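Side-chain contacts in PrgX (Enterococcus faecalis, PDB 2AWI), which serves as the receptor for the peptide sex pheromone cCF10 and probably binds DNA as a repressor in the regulation of conjugation: residues L239-I242 with Y243-L246; N215-E218 with H219-I223; V258-I261 with N262-I266; G268-D271 with I272-S275. The protein carries 1 engineered substitution. One frame throughout, in Å; residues are numbered along the deposited sequence.

Interaction 1 of 4, residues L239-I242 with Y243-L246; sequences LKQI and YQFL
Gln244 reaches back along one turn of helix 230-248 beside Lys240 and Gln241, in the all-helical C-terminal TPR region of the pheromone receptor. Its CB starts 3.7 Å from Gln241 O. With CG anti to its own carbonyl carbon (chi1 -60°), the chain turns toward the preceding turn, and CG comes within 3.2 Å of Lys240 O, the same oxygen that accepts the Gln244 N-H of the helix. CD follows at a looser distance, and the extended chain carries the amide out past the backbone. At the tip, Gln244 OE1 lies 3.6 Å from Lys240 CE, where the straight lysine chain passes at a slant, while Gln244 NE2 is 3.7 Å from Gln241 OE1. The two glutamine side chains run side by side in the same direction, yet their amide planes are 69° apart. Each amide has its real partner on helix 251-266: Gln244 NE2 bonds to Ser253 OG and Gln241 OE1 to Asn256 ND2, so the pair links two successive helices. On another side of the helix the contact is apolar. Ile242 and Leu246 lie against Ile283 of helix 270-286, and Ile242 also reaches Ile202 of helix 184-203. Tyr243 instead rests on Leu207, Ala210 and Gln211 of helix 207-220, and Phe245 makes edge-to-face contacts with Tyr254 and Phe289. Between the two aliphatic residues, Ile242 CG2 sits 4.0 Å from Leu246 CG, and the Leu246 N-H reaches Ile242 O at 2.9 Å with a fairly straight angle of 166°.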
loop_
_atom_site.group_PDB
_atom_site.type_symbol
_atom_site.label_atom_id
_atom_site.label_comp_id
_atom_site.label_asym_id
_atom_site.label_seq_id
_atom_site.Cartn_x
_atom_site.Cartn_y
_atom_site.Cartn_z
ATOM N N LEU A 239 -13.117 -4.571 -14.372
ATOM C CA LEU A 239 -14.569 -4.618 -14.380
ATOM C C LEU A 239 -15.009 -5.908 -13.698
ATOM O O LEU A 239 -16.069 -5.970 -13.085
ATOM C CB LEU A 239 -15.089 -4.550 -15.821
ATOM C CG LEU A 239 -14.926 -3.163 -16.456
ATOM C CD1 LEU A 239 -15.082 -3.235 -17.977
ATOM C CD2 LEU A 239 -15.953 -2.217 -15.847
ATOM N N LYS A 240 -14.169 -6.929 -13.800
ATOM C CA LYS A 240 -14.437 -8.215 -13.177
ATOM C C LYS A 240 -14.320 -8.038 -11.665
ATOM O O LYS A 240 -15.127 -8.572 -10.904
ATOM C CB LYS A 240 -13.430 -9.255 -13.669
ATOM C CG LYS A 240 -13.582 -10.637 -13.059
ATOM C CD LYS A 240 -12.465 -11.554 -13.537
ATOM C CE LYS A 240 -12.475 -12.889 -12.815
ATOM N NZ LYS A 240 -11.332 -13.751 -13.242
ATOM N N GLN A 241 -13.313 -7.285 -11.231
ATOM C CA GLN A 241 -13.117 -7.034 -9.808
ATOM C C GLN A 241 -14.335 -6.278 -9.275
ATOM O O GLN A 241 -14.779 -6.511 -8.154
ATOM C CB GLN A 241 -11.844 -6.212 -9.572
ATOM C CG GLN A 241 -10.541 -6.924 -9.934
ATOM C CD GLN A 241 -10.364 -8.242 -9.202
ATOM O OE1 GLN A 241 -10.462 -8.306 -7.977
ATOM N NE2 GLN A 241 -10.096 -9.303 -9.954
ATOM N N ILE A 242 -14.870 -5.371 -10.085
ATOM C CA ILE A 242 -16.046 -4.608 -9.687
ATOM C C ILE A 242 -17.255 -5.547 -9.643
ATOM O O ILE A 242 -18.098 -5.443 -8.759
ATOM C CB ILE A 242 -16.320 -3.461 -10.672
ATOM C CG1 ILE A 242 -15.148 -2.480 -10.652
ATOM C CG2 ILE A 242 -17.632 -2.764 -10.327
ATOM C CD1 ILE A 242 -14.885 -1.856 -9.289
ATOM N N TYR A 243 -17.324 -6.464 -10.605
ATOM C CA TYR A 243 -18.408 -7.438 -10.670
ATOM C C TYR A 243 -18.440 -8.255 -9.379
ATOM O O TYR A 243 -19.505 -8.476 -8.805
ATOM C CB TYR A 243 -18.201 -8.382 -11.856
ATOM C CG TYR A 243 -19.157 -9.561 -11.887
ATOM C CD1 TYR A 243 -20.459 -9.417 -12.361
ATOM C CD2 TYR A 243 -18.762 -10.820 -11.428
ATOM C CE1 TYR A 243 -21.348 -10.494 -12.379
ATOM C CE2 TYR A 243 -19.648 -11.906 -11.442
ATOM C CZ TYR A 243 -20.939 -11.732 -11.918
ATOM O OH TYR A 243 -21.831 -12.784 -11.926
ATOM N N GLN A 244 -17.265 -8.702 -8.937
ATOM C CA GLN A 244 -17.135 -9.502 -7.723
ATOM C C GLN A 244 -17.533 -8.719 -6.476
ATOM O O GLN A 244 -18.065 -9.286 -5.525
ATOM C CB GLN A 244 -15.696 -10.003 -7.572
ATOM C CG GLN A 244 -15.215 -10.872 -8.724
ATOM C CD GLN A 244 -13.746 -11.261 -8.604
ATOM O OE1 GLN A 244 -13.203 -11.951 -9.469
ATOM N NE2 GLN A 244 -13.097 -10.817 -7.532
ATOM N N PHE A 245 -17.265 -7.419 -6.480
ATOM C CA PHE A 245 -17.608 -6.574 -5.349
ATOM C C PHE A 245 -19.123 -6.403 -5.313
ATOM O O PHE A 245 -19.759 -6.528 -4.259
ATOM C CB PHE A 245 -16.941 -5.204 -5.488
ATOM C CG PHE A 245 -17.212 -4.273 -4.335
ATOM C CD1 PHE A 245 -16.687 -4.532 -3.069
ATOM C CD2 PHE A 245 -17.994 -3.137 -4.515
ATOM C CE1 PHE A 245 -16.936 -3.673 -1.999
ATOM C CE2 PHE A 245 -18.251 -2.269 -3.455
ATOM C CZ PHE A 245 -17.721 -2.537 -2.191
ATOM N N LEU A 246 -19.698 -6.117 -6.476
ATOM C CA LEU A 246 -21.132 -5.919 -6.584
ATOM C C LEU A 246 -21.915 -7.166 -6.184
ATOM O O LEU A 246 -23.030 -7.064 -5.680
ATOM C CB LEU A 246 -21.502 -5.519 -8.016
ATOM C CG LEU A 246 -20.939 -4.205 -8.554
ATOM C CD1 LEU A 246 -21.543 -3.938 -9.923
ATOM C CD2 LEU A 246 -21.258 -3.061 -7.595
#

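Interaction 2 of 4, residues N215-E218 with H219-I223; sequences NQFE and HLKTI
Lys221 NZ is gripped by the carboxylate of Glu218, three residues earlier, and by Asp233 of the following helix 230-248. Its stronger bond to Glu218 goes to OE1, at 3.0 Å; this oxygen is met on its syn side, with NZ 24° out of the carboxylate plane. A weak second bond joins NZ to Glu218 OE2 at 3.3 Å. The two side chains run alongside each other: the lysine is fully extended, while the glutamate bends at chi2 (-61°) to turn its carboxylate to the ammonium group. Flanked by two acids, the lysine probably keeps its positive charge. Beneath the salt bridge, Phe217 CE2 lies 3.8 Å from Lys221 CE, and its ring packs on Asp233 and Ile236. Here, toward the C-terminal end of helix 207-220 in the TPR region, the bonding pattern changes: Lys221 N reaches Glu218 O from above the carbonyl plane, and Leu220 to Ile223 form a type I turn. His219 O accepts both Thr222 N and Thr222 OG1, the hydroxyl at 2.6 Å and in the carbonyl plane. Leu220 faces Gln191 and Leu194 of helix 184-203, its CD1 4.2 Å from Phe217 CD1.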
loop_
_atom_site.group_PDB
_atom_site.type_symbol
_atom_site.label_atom_id
_atom_site.label_comp_id
_atom_site.label_asym_id
_atom_site.label_seq_id
_atom_site.Cartn_x
_atom_site.Cartn_y
_atom_site.Cartn_z
ATOM N N ASN A 215 -17.343 -13.733 -19.513
ATOM C CA ASN A 215 -17.147 -15.101 -19.979
ATOM C C ASN A 215 -16.704 -15.122 -21.439
ATOM O O ASN A 215 -15.793 -15.865 -21.808
ATOM C CB ASN A 215 -18.438 -15.912 -19.823
ATOM C CG ASN A 215 -18.765 -16.224 -18.373
ATOM O OD1 ASN A 215 -19.823 -16.776 -18.070
ATOM N ND2 ASN A 215 -17.853 -15.879 -17.472
ATOM N N GLN A 216 -17.352 -14.315 -22.276
ATOM C CA GLN A 216 -16.982 -14.264 -23.686
ATOM C C GLN A 216 -15.518 -13.838 -23.832
ATOM O O GLN A 216 -14.754 -14.436 -24.593
ATOM C CB GLN A 216 -17.883 -13.288 -24.453
ATOM C CG GLN A 216 -19.326 -13.749 -24.611
ATOM C CD GLN A 216 -19.444 -15.221 -24.986
ATOM O OE1 GLN A 216 -18.803 -15.696 -25.924
ATOM N NE2 GLN A 216 -20.273 -15.949 -24.247
ATOM N N PHE A 217 -15.126 -12.808 -23.089
ATOM C CA PHE A 217 -13.760 -12.325 -23.158
ATOM C C PHE A 217 -12.770 -13.390 -22.712
ATOM O O PHE A 217 -11.763 -13.629 -23.377
ATOM C CB PHE A 217 -13.567 -11.086 -22.286
ATOM C CG PHE A 217 -12.174 -10.537 -22.348
ATOM C CD1 PHE A 217 -11.699 -9.944 -23.517
ATOM C CD2 PHE A 217 -11.314 -10.662 -21.262
ATOM C CE1 PHE A 217 -10.394 -9.490 -23.599
ATOM C CE2 PHE A 217 -10.000 -10.210 -21.339
ATOM C CZ PHE A 217 -9.542 -9.625 -22.506
ATOM N N GLU A 218 -13.052 -14.025 -21.582
ATOM C CA GLU A 218 -12.157 -15.045 -21.071
ATOM C C GLU A 218 -12.049 -16.240 -22.001
ATOM O O GLU A 218 -11.022 -16.910 -22.043
ATOM C CB GLU A 218 -12.597 -15.480 -19.673
ATOM C CG GLU A 218 -12.288 -14.433 -18.607
ATOM C CD GLU A 218 -10.796 -14.136 -18.490
ATOM O OE1 GLU A 218 -10.436 -12.962 -18.248
ATOM O OE2 GLU A 218 -9.981 -15.076 -18.630
ATOM N N HIS A 219 -13.103 -16.506 -22.756
ATOM C CA HIS A 219 -13.070 -17.622 -23.681
ATOM C C HIS A 219 -12.119 -17.330 -24.843
ATOM O O HIS A 219 -11.498 -18.244 -25.390
ATOM C CB HIS A 219 -14.465 -17.912 -24.231
ATOM C CG HIS A 219 -14.473 -18.982 -25.275
ATOM N ND1 HIS A 219 -14.088 -20.278 -25.008
ATOM C CD2 HIS A 219 -14.741 -18.932 -26.601
ATOM C CE1 HIS A 219 -14.114 -20.978 -26.127
ATOM N NE2 HIS A 219 -14.505 -20.187 -27.110
ATOM N N LEU A 220 -12.018 -16.059 -25.226
ATOM C CA LEU A 220 -11.131 -15.665 -26.314
ATOM C C LEU A 220 -9.709 -16.147 -26.054
ATOM O O LEU A 220 -8.976 -16.456 -26.992
ATOM C CB LEU A 220 -11.109 -14.143 -26.480
ATOM C CG LEU A 220 -12.365 -13.408 -26.953
ATOM C CD1 LEU A 220 -12.004 -11.946 -27.209
ATOM C CD2 LEU A 220 -12.905 -14.035 -28.228
ATOM N N LYS A 221 -9.330 -16.213 -24.779
ATOM C CA LYS A 221 -7.989 -16.644 -24.395
ATOM C C LYS A 221 -7.696 -18.121 -24.658
ATOM O O LYS A 221 -6.572 -18.573 -24.444
ATOM C CB LYS A 221 -7.734 -16.335 -22.913
ATOM C CG LYS A 221 -7.709 -14.849 -22.580
ATOM C CD LYS A 221 -7.590 -14.603 -21.077
ATOM C CE LYS A 221 -7.568 -13.103 -20.770
ATOM N NZ LYS A 221 -7.651 -12.801 -19.304
ATOM N N THR A 222 -8.694 -18.873 -25.116
ATOM C CA THR A 222 -8.498 -20.293 -25.398
ATOM C C THR A 222 -8.325 -20.512 -26.895
ATOM O O THR A 222 -8.010 -21.621 -27.337
ATOM C CB THR A 222 -9.704 -21.151 -24.939
ATOM O OG1 THR A 222 -10.880 -20.734 -25.644
ATOM C CG2 THR A 222 -9.934 -21.011 -23.439
ATOM N N ILE A 223 -8.539 -19.453 -27.668
ATOM C CA ILE A 223 -8.420 -19.534 -29.115
ATOM C C ILE A 223 -6.970 -19.586 -29.589
ATOM O O ILE A 223 -6.097 -18.892 -29.065
ATOM C CB ILE A 223 -9.136 -18.347 -29.792
ATOM C CG1 ILE A 223 -10.638 -18.413 -29.496
ATOM C CG2 ILE A 223 -8.903 -18.382 -31.295
ATOM C CD1 ILE A 223 -11.425 -17.195 -29.976
#

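Interaction 3 of 4, residues V258-I261 with N262-I266; sequences VNII and NIFKI
Similar chi1 torsions bring Ile260 and Phe264 together: at -71° the isoleucine has CG1 anti to its carbonyl carbon, which leaves CG2 anti to the backbone N, and at -82° the phenylalanine has its ring anti to the carbonyl carbon. The two side chains then point the same way, four residues apart on helix 251-266 of the TPR region, with Ile260 CG2 3.8 Å from Phe264 CE2. The ring also comes close to the backbone, CD2 standing 3.4 Å from Ile260 O, and Ile261 CA lies at its edge near the ring plane. Ile260 O also accepts Phe264 N at 3.3 Å. Ile272 of helix 270-286 and Leu234 of helix 230-248 close in on Phe264, while Ile261 fits against His273 and Tyr238. A different side of the helix, part polar and part aliphatic, faces another copy of the protein. There the Asn259 and Asn262 amide planes differ by 27°; Asn259 OD1 and Asn262 ND2 remain 4.1 Å apart. Asn259 OD1 bonds instead to Asn259 ND2 of the third subunit, and Ile263 packs on Ile263 of that subunit. From one turn on, Lys265 bends at chi3 and brings NZ to Asn262 OD1 in a weak bond of 3.4 Å.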
loop_
_atom_site.group_PDB
_atom_site.type_symbol
_atom_site.label_atom_id
_atom_site.label_comp_id
_atom_site.label_asym_id
_atom_site.label_seq_id
_atom_site.Cartn_x
_atom_site.Cartn_y
_atom_site.Cartn_z
ATOM N N VAL A 258 -9.040 -0.797 -7.479
ATOM C CA VAL A 258 -8.357 0.474 -7.244
ATOM C C VAL A 258 -6.893 0.353 -7.669
ATOM O O VAL A 258 -6.316 1.272 -8.254
ATOM C CB VAL A 258 -8.410 0.888 -5.742
ATOM C CG1 VAL A 258 -7.728 2.245 -5.545
ATOM C CG2 VAL A 258 -9.859 0.960 -5.260
ATOM N N ASN A 259 -6.303 -0.800 -7.385
ATOM C CA ASN A 259 -4.916 -1.045 -7.726
ATOM C C ASN A 259 -4.712 -1.060 -9.243
ATOM O O ASN A 259 -3.668 -0.633 -9.753
ATOM C CB ASN A 259 -4.469 -2.363 -7.104
ATOM C CG ASN A 259 -3.011 -2.638 -7.331
ATOM O OD1 ASN A 259 -2.182 -1.727 -7.304
ATOM N ND2 ASN A 259 -2.679 -3.903 -7.549
ATOM N N ILE A 260 -5.716 -1.540 -9.968
ATOM C CA ILE A 260 -5.621 -1.567 -11.414
ATOM C C ILE A 260 -5.724 -0.141 -11.962
ATOM O O ILE A 260 -4.995 0.229 -12.886
ATOM C CB ILE A 260 -6.707 -2.477 -12.013
ATOM C CG1 ILE A 260 -6.355 -3.937 -11.691
ATOM C CG2 ILE A 260 -6.828 -2.256 -13.520
ATOM C CD1 ILE A 260 -7.307 -4.946 -12.264
ATOM N N ILE A 261 -6.616 0.664 -11.384
ATOM C CA ILE A 261 -6.767 2.052 -11.816
ATOM C C ILE A 261 -5.412 2.743 -11.652
ATOM O O ILE A 261 -5.008 3.556 -12.480
ATOM C CB ILE A 261 -7.821 2.803 -10.963
ATOM C CG1 ILE A 261 -9.218 2.264 -11.274
ATOM C CG2 ILE A 261 -7.766 4.302 -11.247
ATOM C CD1 ILE A 261 -10.330 2.996 -10.552
ATOM N N ASN A 262 -4.711 2.395 -10.580
ATOM C CA ASN A 262 -3.407 2.972 -10.295
ATOM C C ASN A 262 -2.342 2.559 -11.315
ATOM O O ASN A 262 -1.451 3.344 -11.635
ATOM C CB ASN A 262 -2.961 2.577 -8.889
ATOM C CG ASN A 262 -1.533 2.982 -8.598
ATOM O OD1 ASN A 262 -1.174 4.155 -8.699
ATOM N ND2 ASN A 262 -0.705 2.006 -8.235
ATOM N N ILE A 263 -2.426 1.328 -11.814
ATOM C CA ILE A 263 -1.465 0.848 -12.803
ATOM C C ILE A 263 -1.552 1.685 -14.077
ATOM O O ILE A 263 -0.530 2.043 -14.668
ATOM C CB ILE A 263 -1.718 -0.632 -13.155
ATOM C CG1 ILE A 263 -1.084 -1.523 -12.091
ATOM C CG2 ILE A 263 -1.150 -0.962 -14.510
ATOM C CD1 ILE A 263 0.414 -1.299 -11.928
ATOM N N PHE A 264 -2.775 1.995 -14.491
ATOM C CA PHE A 264 -2.988 2.789 -15.690
ATOM C C PHE A 264 -2.346 4.156 -15.523
ATOM O O PHE A 264 -1.909 4.768 -16.495
ATOM C CB PHE A 264 -4.494 2.937 -15.982
ATOM C CG PHE A 264 -5.090 1.750 -16.699
ATOM C CD1 PHE A 264 -4.689 1.433 -18.000
ATOM C CD2 PHE A 264 -6.015 0.924 -16.065
ATOM C CE1 PHE A 264 -5.198 0.304 -18.659
ATOM C CE2 PHE A 264 -6.531 -0.209 -16.714
ATOM C CZ PHE A 264 -6.121 -0.518 -18.013
ATOM N N LYS A 265 -2.300 4.638 -14.285
ATOM C CA LYS A 265 -1.699 5.931 -14.017
ATOM C C LYS A 265 -0.194 5.818 -14.205
ATOM O O LYS A 265 0.417 6.615 -14.910
ATOM C CB LYS A 265 -1.991 6.382 -12.585
ATOM C CG LYS A 265 -1.420 7.762 -12.257
ATOM C CD LYS A 265 -1.331 8.015 -10.754
ATOM C CE LYS A 265 -0.324 7.077 -10.085
ATOM N NZ LYS A 265 -0.128 7.350 -8.625
ATOM N N ILE A 266 0.394 4.812 -13.572
ATOM C CA ILE A 266 1.829 4.590 -13.645
ATOM C C ILE A 266 2.361 4.472 -15.071
ATOM O O ILE A 266 3.298 5.175 -15.443
ATOM C CB ILE A 266 2.230 3.323 -12.866
ATOM C CG1 ILE A 266 1.796 3.451 -11.405
ATOM C CG2 ILE A 266 3.734 3.131 -12.928
ATOM C CD1 ILE A 266 2.194 2.268 -10.543
#

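Interaction 4 of 4, residues G268-D271 with I272-S275; sequences GKED and IHRS
A surface contact in the first turn of helix 270-286 joins Lys269 to Ile272 and Glu270 to His273, just beyond the bend from helix 251-266. Lys269 doubles back through chi2 and chi3, bringing CE to 4.0 Å from Ile272 CD1; the two chains lie side by side, and the lysine also forms a cation-pi contact with Tyr231. The chain reaches this point through a Schellman motif at Gly268, whose positive phi (91°) lets the preceding helix end, and Lys269 follows directly as the N-cap residue and the centre of an inverse gamma turn. Lys269 O accepts His273 N at 2.9 Å, in the carbonyl plane, and Glu270 O takes Arg274 N at a short 2.6 Å. Glu270 and Asp271 set two carboxylates at the helix N-terminus, where the helix dipole would probably favour negative charge. Bent at chi2, Glu270 approaches the His273 ring obliquely, its carboxylate plane 41° from the ring plane, yet Glu270 OE2 stays 3.8 Å from His273 ND1, beyond bonding range. His273 meets Tyr298 edge-to-face and touches Ile261 and Lys265. Arg274 extends away from the turn to pair its NH1 with Glu278.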
loop_
_atom_site.group_PDB
_atom_site.type_symbol
_atom_site.label_atom_id
_atom_site.label_comp_id
_atom_site.label_asym_id
_atom_site.label_seq_id
_atom_site.Cartn_x
_atom_site.Cartn_y
_atom_site.Cartn_z
ATOM N N GLY A 268 1.185 5.545 -17.747
ATOM C CA GLY A 268 0.871 6.663 -18.624
ATOM C C GLY A 268 -0.409 6.685 -19.446
ATOM O O GLY A 268 -0.541 7.528 -20.350
ATOM N N LYS A 269 -1.352 5.784 -19.174
ATOM C CA LYS A 269 -2.615 5.791 -19.917
ATOM C C LYS A 269 -3.613 6.681 -19.166
ATOM O O LYS A 269 -4.526 6.193 -18.497
ATOM C CB LYS A 269 -3.162 4.366 -20.062
ATOM C CG LYS A 269 -2.229 3.419 -20.813
ATOM C CD LYS A 269 -2.021 3.848 -22.254
ATOM C CE LYS A 269 -3.212 3.492 -23.120
ATOM N NZ LYS A 269 -3.026 3.946 -24.528
ATOM N N GLU A 270 -3.434 7.993 -19.288
ATOM C CA GLU A 270 -4.285 8.953 -18.592
ATOM C C GLU A 270 -5.778 8.909 -18.917
ATOM O O GLU A 270 -6.601 8.829 -18.007
ATOM C CB GLU A 270 -3.759 10.375 -18.803
ATOM C CG GLU A 270 -4.581 11.439 -18.081
ATOM C CD GLU A 270 -4.652 11.221 -16.574
ATOM O OE1 GLU A 270 -5.509 11.857 -15.924
ATOM O OE2 GLU A 270 -3.850 10.424 -16.038
ATOM N N ASP A 271 -6.135 8.968 -20.197
ATOM C CA ASP A 271 -7.546 8.941 -20.573
ATOM C C ASP A 271 -8.270 7.746 -19.948
ATOM O O ASP A 271 -9.398 7.874 -19.453
ATOM C CB ASP A 271 -7.701 8.913 -22.095
ATOM C CG ASP A 271 -7.192 10.183 -22.754
ATOM O OD1 ASP A 271 -7.422 11.277 -22.195
ATOM O OD2 ASP A 271 -6.577 10.090 -23.837
ATOM N N ILE A 272 -7.621 6.588 -19.965
ATOM C CA ILE A 272 -8.203 5.400 -19.373
ATOM C C ILE A 272 -8.253 5.548 -17.849
ATOM O O ILE A 272 -9.240 5.187 -17.214
ATOM C CB ILE A 272 -7.398 4.147 -19.744
ATOM C CG1 ILE A 272 -7.696 3.760 -21.195
ATOM C CG2 ILE A 272 -7.728 3.011 -18.781
ATOM C CD1 ILE A 272 -6.872 2.577 -21.697
ATOM N N HIS A 273 -7.183 6.082 -17.270
ATOM C CA HIS A 273 -7.124 6.283 -15.827
ATOM C C HIS A 273 -8.246 7.218 -15.420
ATOM O O HIS A 273 -8.922 7.006 -14.419
ATOM C CB HIS A 273 -5.779 6.898 -15.428
ATOM C CG HIS A 273 -5.676 7.236 -13.973
ATOM N ND1 HIS A 273 -5.847 8.517 -13.492
ATOM C CD2 HIS A 273 -5.440 6.456 -12.890
ATOM C CE1 HIS A 273 -5.720 8.511 -12.176
ATOM N NE2 HIS A 273 -5.473 7.272 -11.787
ATOM N N ARG A 274 -8.423 8.258 -16.222
ATOM C CA ARG A 274 -9.443 9.268 -16.011
ATOM C C ARG A 274 -10.832 8.621 -16.011
ATOM O O ARG A 274 -11.589 8.763 -15.055
ATOM C CB ARG A 274 -9.343 10.303 -17.133
ATOM C CG ARG A 274 -10.172 11.565 -16.966
ATOM C CD ARG A 274 -10.151 12.353 -18.275
ATOM N NE ARG A 274 -10.590 13.741 -18.134
ATOM C CZ ARG A 274 -11.785 14.119 -17.689
ATOM N NH1 ARG A 274 -12.684 13.213 -17.326
ATOM N NH2 ARG A 274 -12.084 15.410 -17.617
ATOM N N SER A 275 -11.151 7.895 -17.079
ATOM C CA SER A 275 -12.457 7.254 -17.200
ATOM C C SER A 275 -12.744 6.216 -16.114
ATOM O O SER A 275 -13.878 6.090 -15.657
ATOM C CB SER A 275 -12.605 6.603 -18.577
ATOM O OG SER A 275 -12.292 5.226 -18.522
#

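All four contacts lie within helices of the C-terminal region or at their ends. Interactions 1 and 3 are buried turns on consecutive helices, 230-248 and 251-266; each has an apolar side set into neighbouring helices, with glutamines that bond across to the next helix in interaction 1 and an asparagine that bonds to another subunit in interaction 3. Interactions 2 and 4 sit at helix ends and are more exposed, with charged side chains prominent: a salt bridge near a C-terminus in one, acids and a capping residue at an N-terminus in the other. Interactions 3 and 4 touch directly, Phe264 CD1 lying 3.5 Å from Ile272 CG2, whereas interactions 1 and 2 remain about 5 Å apart at their nearest atoms.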